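Local coordinates for protein butyrophilin subfamily 1 member A1 (Bos taurus, PDB 4HH8) that probably takes part in the secretion of milk-fat droplets and probably restrains activated T cells, represented here by its two extracellular immunoglobulin-like domains, at residues Arg50-Arg53 with Glu54-Pro58; Gln67-Glu70 with Gly71-Met74. The protein carries 1 engineered substitution. All coordinates share one frame; numbering follows the deposited sequence.

Contact 1: Arg50-Arg53 with Glu54-Pro58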
ATOM      1  N   ARG A  50      15.299  -3.480  16.898  1.00 32.60           N
ATOM      2  CA  ARG A  50      15.323  -4.333  15.711  1.00 33.67           C
ATOM      3  C   ARG A  50      13.968  -4.322  15.013  1.00 33.47           C
ATOM      4  O   ARG A  50      12.957  -4.640  15.636  1.00 34.68           O
ATOM      5  CB  ARG A  50      15.663  -5.778  16.090  1.00 33.11           C
ATOM      6  CG  ARG A  50      15.746  -6.729  14.893  1.00 36.40           C
ATOM      7  CD  ARG A  50      15.882  -8.221  15.295  1.00 37.18           C
ATOM      8  NE  ARG A  50      17.155  -8.438  15.975  1.00 39.22           N
ATOM      9  CZ  ARG A  50      18.275  -8.881  15.408  1.00 40.12           C
ATOM     10  NH1 ARG A  50      18.322  -9.198  14.112  1.00 43.28           N
ATOM     11  NH2 ARG A  50      19.369  -9.001  16.154  1.00 39.72           N
ATOM     12  N   TRP A  51      13.924  -3.958  13.746  1.00 32.81           N
ATOM     13  CA  TRP A  51      12.705  -4.187  12.969  1.00 33.13           C
ATOM     14  C   TRP A  51      12.971  -5.351  12.031  1.00 33.45           C
ATOM     15  O   TRP A  51      14.055  -5.455  11.449  1.00 31.84           O
ATOM     16  CB  TRP A  51      12.325  -2.943  12.171  1.00 33.16           C
ATOM     17  CG  TRP A  51      11.469  -1.964  12.884  1.00 35.15           C
ATOM     18  CD1 TRP A  51      10.167  -1.717  12.648  1.00 36.42           C
ATOM     19  CD2 TRP A  51      11.868  -1.068  13.925  1.00 38.58           C
ATOM     20  NE1 TRP A  51       9.717  -0.718  13.468  1.00 38.72           N
ATOM     21  CE2 TRP A  51      10.743  -0.303  14.264  1.00 39.28           C
ATOM     22  CE3 TRP A  51      13.090  -0.794  14.551  1.00 44.88           C
ATOM     23  CZ2 TRP A  51      10.768   0.687  15.245  1.00 43.71           C
ATOM     24  CZ3 TRP A  51      13.129   0.194  15.533  1.00 49.28           C
ATOM     25  CH2 TRP A  51      11.957   0.925  15.870  1.00 47.62           C
ATOM     26  N   PHE A  52      12.007  -6.256  11.904  1.00 35.12           N
ATOM     27  CA  PHE A  52      12.184  -7.398  11.019  1.00 36.75           C
ATOM     28  C   PHE A  52      10.853  -7.836  10.441  1.00 38.90           C
ATOM     29  O   PHE A  52       9.779  -7.393  10.888  1.00 38.53           O
ATOM     30  CB  PHE A  52      12.918  -8.550  11.732  1.00 35.99           C
ATOM     31  CG  PHE A  52      12.156  -9.166  12.890  1.00 37.62           C
ATOM     32  CD1 PHE A  52      11.384 -10.310  12.699  1.00 36.17           C
ATOM     33  CD2 PHE A  52      12.238  -8.620  14.169  1.00 39.35           C
ATOM     34  CE1 PHE A  52      10.694 -10.899  13.734  1.00 37.48           C
ATOM     35  CE2 PHE A  52      11.566  -9.199  15.232  1.00 39.91           C
ATOM     36  CZ  PHE A  52      10.790 -10.363  15.016  1.00 39.45           C
ATOM     37  N   ARG A  53      10.920  -8.713   9.450  1.00 41.58           N
ATOM     38  CA  ARG A  53       9.715  -9.206   8.826  1.00 44.07           C
ATOM     39  C   ARG A  53       9.478 -10.652   9.222  1.00 46.89           C
ATOM     40  O   ARG A  53       8.896 -10.931  10.272  1.00 47.67           O
ATOM     41  CB  ARG A  53       9.790  -8.986   7.325  1.00 43.64           C
ATOM     42  CG  ARG A  53       9.524  -7.527   6.986  1.00 41.81           C
ATOM     43  CD  ARG A  53       9.556  -7.228   5.546  1.00 39.53           C
ATOM     44  NE  ARG A  53       8.293  -7.513   4.889  1.00 40.55           N
ATOM     45  CZ  ARG A  53       8.056  -7.218   3.615  1.00 40.72           C
ATOM     46  NH1 ARG A  53       9.003  -6.650   2.887  1.00 40.73           N
ATOM     47  NH2 ARG A  53       6.899  -7.515   3.051  1.00 40.20           N
ATOM     48  N   GLU A  54       9.983 -11.577   8.426  1.00 50.51           N
ATOM     49  CA  GLU A  54       9.736 -12.984   8.682  1.00 53.48           C
ATOM     50  C   GLU A  54      10.824 -13.585   9.586  1.00 54.39           C
ATOM     51  O   GLU A  54      10.495 -14.249  10.567  1.00 55.36           O
ATOM     52  CB  GLU A  54       9.506 -13.738   7.359  1.00 54.15           C
ATOM     53  CG  GLU A  54       8.018 -13.672   6.892  1.00 57.19           C
ATOM     54  CD  GLU A  54       7.831 -13.224   5.427  1.00 63.38           C
ATOM     55  OE1 GLU A  54       8.392 -13.882   4.506  1.00 66.52           O
ATOM     56  OE2 GLU A  54       7.111 -12.212   5.190  1.00 64.33           O
ATOM     57  N   LYS A  55      12.102 -13.331   9.292  1.00 54.84           N
ATOM     58  CA  LYS A  55      13.186 -13.796  10.171  1.00 54.68           C
ATOM     59  C   LYS A  55      13.720 -12.646  11.042  1.00 54.09           C
ATOM     60  O   LYS A  55      13.886 -11.529  10.546  1.00 53.13           O
ATOM     61  CB  LYS A  55      14.332 -14.380   9.338  1.00 54.97           C
ATOM     62  CG  LYS A  55      14.050 -15.750   8.688  1.00 57.38           C
ATOM     63  CD  LYS A  55      15.275 -16.264   7.887  1.00 59.32           C
ATOM     64  CE  LYS A  55      14.887 -17.420   6.933  1.00 61.05           C
ATOM     65  NZ  LYS A  55      15.790 -18.614   7.081  1.00 60.07           N
ATOM     66  N   VAL A  56      14.005 -12.927  12.321  1.00 53.78           N
ATOM     67  CA  VAL A  56      14.668 -11.952  13.218  1.00 53.25           C
ATOM     68  C   VAL A  56      15.966 -11.417  12.618  1.00 52.56           C
ATOM     69  O   VAL A  56      16.309 -10.239  12.792  1.00 52.38           O
ATOM     70  CB  VAL A  56      14.969 -12.512  14.652  1.00 53.58           C
ATOM     71  CG1 VAL A  56      13.713 -13.073  15.310  1.00 53.66           C
ATOM     72  CG2 VAL A  56      16.078 -13.554  14.620  1.00 54.74           C
ATOM     73  N   SER A  57      16.679 -12.287  11.903  1.00 51.48           N
ATOM     74  CA  SER A  57      17.952 -11.945  11.294  1.00 50.32           C
ATOM     75  C   SER A  57      18.027 -12.653   9.924  1.00 49.30           C
ATOM     76  O   SER A  57      17.703 -13.848   9.832  1.00 50.80           O
ATOM     77  CB  SER A  57      19.086 -12.386  12.228  1.00 50.80           C
ATOM     78  OG  SER A  57      20.353 -11.878  11.812  1.00 52.11           O
ATOM     79  N   PRO A  58      18.423 -11.930   8.847  1.00 47.26           N
ATOM     80  CA  PRO A  58      18.758 -10.501   8.817  1.00 45.11           C
ATOM     81  C   PRO A  58      17.504  -9.632   8.935  1.00 43.79           C
ATOM     82  O   PRO A  58      16.409 -10.061   8.552  1.00 42.56           O
ATOM     83  CB  PRO A  58      19.430 -10.310   7.462  1.00 45.30           C
ATOM     84  CG  PRO A  58      19.375 -11.641   6.750  1.00 45.32           C
ATOM     85  CD  PRO A  58      18.481 -12.541   7.506  1.00 46.60           C
TER

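Contact 2: Gln67-Glu70 with Gly71-Met74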
ATOM      1  N   GLN A  67      24.277   2.496  17.593  1.00 42.37           N
ATOM      2  CA  GLN A  67      24.743   2.501  16.200  1.00 42.74           C
ATOM      3  C   GLN A  67      24.009   1.529  15.259  1.00 40.94           C
ATOM      4  O   GLN A  67      23.742   0.373  15.591  1.00 39.02           O
ATOM      5  CB  GLN A  67      26.272   2.327  16.120  1.00 43.56           C
ATOM      6  CG  GLN A  67      27.035   3.205  17.154  1.00 49.32           C
ATOM      7  CD  GLN A  67      28.358   3.769  16.651  1.00 57.94           C
ATOM      8  OE1 GLN A  67      29.166   3.062  16.015  1.00 61.50           O
ATOM      9  NE2 GLN A  67      28.602   5.055  16.956  1.00 57.97           N
ATOM     10  N   GLU A  68      23.682   2.019  14.079  1.00 39.95           N
ATOM     11  CA  GLU A  68      23.106   1.150  13.083  1.00 40.57           C
ATOM     12  C   GLU A  68      24.081   0.009  12.743  1.00 40.57           C
ATOM     13  O   GLU A  68      25.242   0.277  12.447  1.00 40.37           O
ATOM     14  CB  GLU A  68      22.794   1.941  11.833  1.00 40.55           C
ATOM     15  CG  GLU A  68      22.509   1.054  10.645  1.00 42.00           C
ATOM     16  CD  GLU A  68      21.736   1.747   9.564  1.00 42.73           C
ATOM     17  OE1 GLU A  68      21.939   2.959   9.317  1.00 43.92           O
ATOM     18  OE2 GLU A  68      20.910   1.060   8.961  1.00 45.55           O
ATOM     19  N   GLN A  69      23.607  -1.238  12.781  1.00 40.03           N
ATOM     20  CA  GLN A  69      24.398  -2.391  12.344  1.00 40.65           C
ATOM     21  C   GLN A  69      24.054  -2.836  10.907  1.00 41.18           C
ATOM     22  O   GLN A  69      23.238  -3.744  10.718  1.00 40.97           O
ATOM     23  CB  GLN A  69      24.183  -3.566  13.305  1.00 40.76           C
ATOM     24  CG  GLN A  69      24.455  -3.256  14.780  1.00 42.37           C
ATOM     25  CD  GLN A  69      25.883  -2.795  15.014  1.00 45.03           C
ATOM     26  OE1 GLN A  69      26.841  -3.438  14.584  1.00 47.25           O
ATOM     27  NE2 GLN A  69      26.028  -1.659  15.672  1.00 46.87           N
ATOM     28  N   GLU A  70      24.684  -2.227   9.900  1.00 41.60           N
ATOM     29  CA  GLU A  70      24.326  -2.502   8.489  1.00 42.78           C
ATOM     30  C   GLU A  70      24.525  -3.946   8.015  1.00 43.18           C
ATOM     31  O   GLU A  70      23.753  -4.454   7.190  1.00 43.58           O
ATOM     32  CB  GLU A  70      25.061  -1.558   7.539  1.00 43.12           C
ATOM     33  CG  GLU A  70      24.657  -0.095   7.647  1.00 45.66           C
ATOM     34  CD  GLU A  70      25.235   0.769   6.518  1.00 52.10           C
ATOM     35  OE1 GLU A  70      24.470   1.085   5.563  1.00 52.54           O
ATOM     36  OE2 GLU A  70      26.447   1.125   6.587  1.00 51.94           O
ATOM     37  N   GLY A  71      25.570  -4.604   8.516  1.00 42.88           N
ATOM     38  CA  GLY A  71      25.858  -5.966   8.118  1.00 42.12           C
ATOM     39  C   GLY A  71      24.893  -7.015   8.648  1.00 42.46           C
ATOM     40  O   GLY A  71      24.979  -8.195   8.276  1.00 42.67           O
ATOM     41  N   GLU A  72      23.991  -6.601   9.534  1.00 41.86           N
ATOM     42  CA  GLU A  72      22.990  -7.494  10.087  1.00 41.28           C
ATOM     43  C   GLU A  72      21.603  -7.170   9.492  1.00 41.08           C
ATOM     44  O   GLU A  72      20.595  -7.738   9.916  1.00 40.36           O
ATOM     45  CB  GLU A  72      22.961  -7.364  11.605  1.00 41.70           C
ATOM     46  CG  GLU A  72      24.288  -7.671  12.318  1.00 43.42           C
ATOM     47  CD  GLU A  72      24.089  -8.116  13.748  1.00 46.47           C
ATOM     48  OE1 GLU A  72      23.159  -8.927  14.031  1.00 47.58           O
ATOM     49  OE2 GLU A  72      24.863  -7.639  14.598  1.00 49.21           O
ATOM     50  N   GLU A  73      21.572  -6.237   8.535  1.00 40.69           N
ATOM     51  CA  GLU A  73      20.355  -5.826   7.827  1.00 41.25           C
ATOM     52  C   GLU A  73      20.236  -6.511   6.465  1.00 42.66           C
ATOM     53  O   GLU A  73      21.235  -6.641   5.738  1.00 43.15           O
ATOM     54  CB  GLU A  73      20.358  -4.313   7.642  1.00 40.18           C
ATOM     55  CG  GLU A  73      20.390  -3.566   8.978  1.00 39.80           C
ATOM     56  CD  GLU A  73      20.368  -2.045   8.839  1.00 38.95           C
ATOM     57  OE1 GLU A  73      20.778  -1.520   7.792  1.00 36.29           O
ATOM     58  OE2 GLU A  73      19.930  -1.362   9.791  1.00 37.87           O
HETATM   59  N   MSE A  74      19.030  -6.943   6.108  1.00 43.83           N
HETATM   60  CA  MSE A  74      18.741  -7.426   4.746  1.00 45.32           C
HETATM   61  C   MSE A  74      19.311  -6.468   3.727  1.00 45.52           C
HETATM   62  O   MSE A  74      19.201  -5.236   3.887  1.00 45.44           O
HETATM   63  CB  MSE A  74      17.247  -7.553   4.503  1.00 45.25           C
HETATM   64  CG  MSE A  74      16.584  -8.702   5.219  1.00 49.58           C
HETATM   65 SE   MSE A  74      14.612  -8.533   5.199  1.00 60.41          SE
HETATM   66  CE  MSE A  74      14.283  -8.245   7.035  1.00 54.25           C
TER

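Contact 1: Arg50-Arg53 with Glu54-Pro58
The ring of Phe52 packs against the backbone of Val56 where the C strand of the V-type immunoglobulin domain, residues 48-52, runs out and the chain turns back in the C-C' loop. Val56 CA stands over one ring face in a CH-pi contact, 4.0 Å from the centroid of Phe52, while Val56 CG1 lies 4.0 Å from Phe52 CZ. A broad aromatic ring suits this place because it meets both the CA and a methyl, CG1, of the branched Val56. The chi1 of Phe52, 65°, sets CG between the backbone N and carbonyl carbon, which brings the ring to the returning loop, and Phe52 CB is only 3.3 Å from Lys55 O. Arg50 joins this packed part: its chain runs straight to CD, then bends at chi3 (-65°), so that NH1 donates to Val56 O at 2.6 Å. The bond is bent, 136° at the hydrogen, and NH1 comes from above the carbonyl plane. A leucine in place of Arg50 would remove that donor and would probably leave Val56 O without its tie to the strand, the loop freer to shift. The outer side is loose: Glu54 and Lys55 send charged chains away from the strand, as fits exposed positions. Arg53, though its end also leads off, is anchored by NH2 to Ser103 O. Beyond the Val56 bond, Ser57 CB lies 3.8 Å from Arg50 NH1.

Contact 2: Gln67-Glu70 with Gly71-Met74
Glu73 folds back over Gln69, Glu70 and Glu68 at a 3-10 turn that follows the short C'' strand, residues 67-68, in the V-type immunoglobulin domain. Two successive backbone bonds of the i to i+3 kind build the turn: Glu72 N donates to Gln69 O at 3.2 Å, and Glu73 N to Glu70 O at 3.1 Å. The Glu73 side chain can be followed outward from there. Its CB rests 3.4 Å from Glu70 O, the oxygen that its own N-H engages. With CG set beside the backbone N (chi1 -61°), CG passes 3.3 Å from Gln69 O, and the chain then runs straight on (chi2 -179°) to place the carboxylate by Glu68, with Glu73 CD 3.2 Å from Glu68 OE2. There Glu73 OE1 is 2.8 Å from Glu68 OE2, and Glu73 OE2 lies 2.7 Å from that same oxygen. The two side chains cross at about a right angle, their carboxylate planes 68° apart. Two acids this close would be expected to repel, so one of them may carry a proton. A long acid suits the buried position of Glu73, since OE2 also accepts the backbone N-H of Leu62 and so joins the turn to strand 61-64. Glu72, by contrast, sends its carboxylate to a salt bridge with Arg64. At the start of the turn, the Gln69 side chain curls back along the chain, and its NE2 donates to Gln67 O at 3.1 Å, from above that carbonyl's plane.

How the contacts relate
Along the chain from the N terminus, contact 1 comes first: residues 50-58 cover the end of strand 48-52 and the loop that leads toward strand 61-64. The chain then pairs strand 61-64 with strand 67-68, at the edge of the sheet, and contact 2 closes the turn at 67-74 that leads on toward strand 81-85. The two are in series, neither enclosing nor crossing the other, yet their ends meet in space. Pro58 O lies 3.2 Å from CE of Met74, a selenomethionine, and Pro58 also packs on the backbone of Glu72 and Glu73. Ala59 also shares backbone hydrogen bonds with Glu72 and Met74, so the two turns meet near the start of strand 61-64.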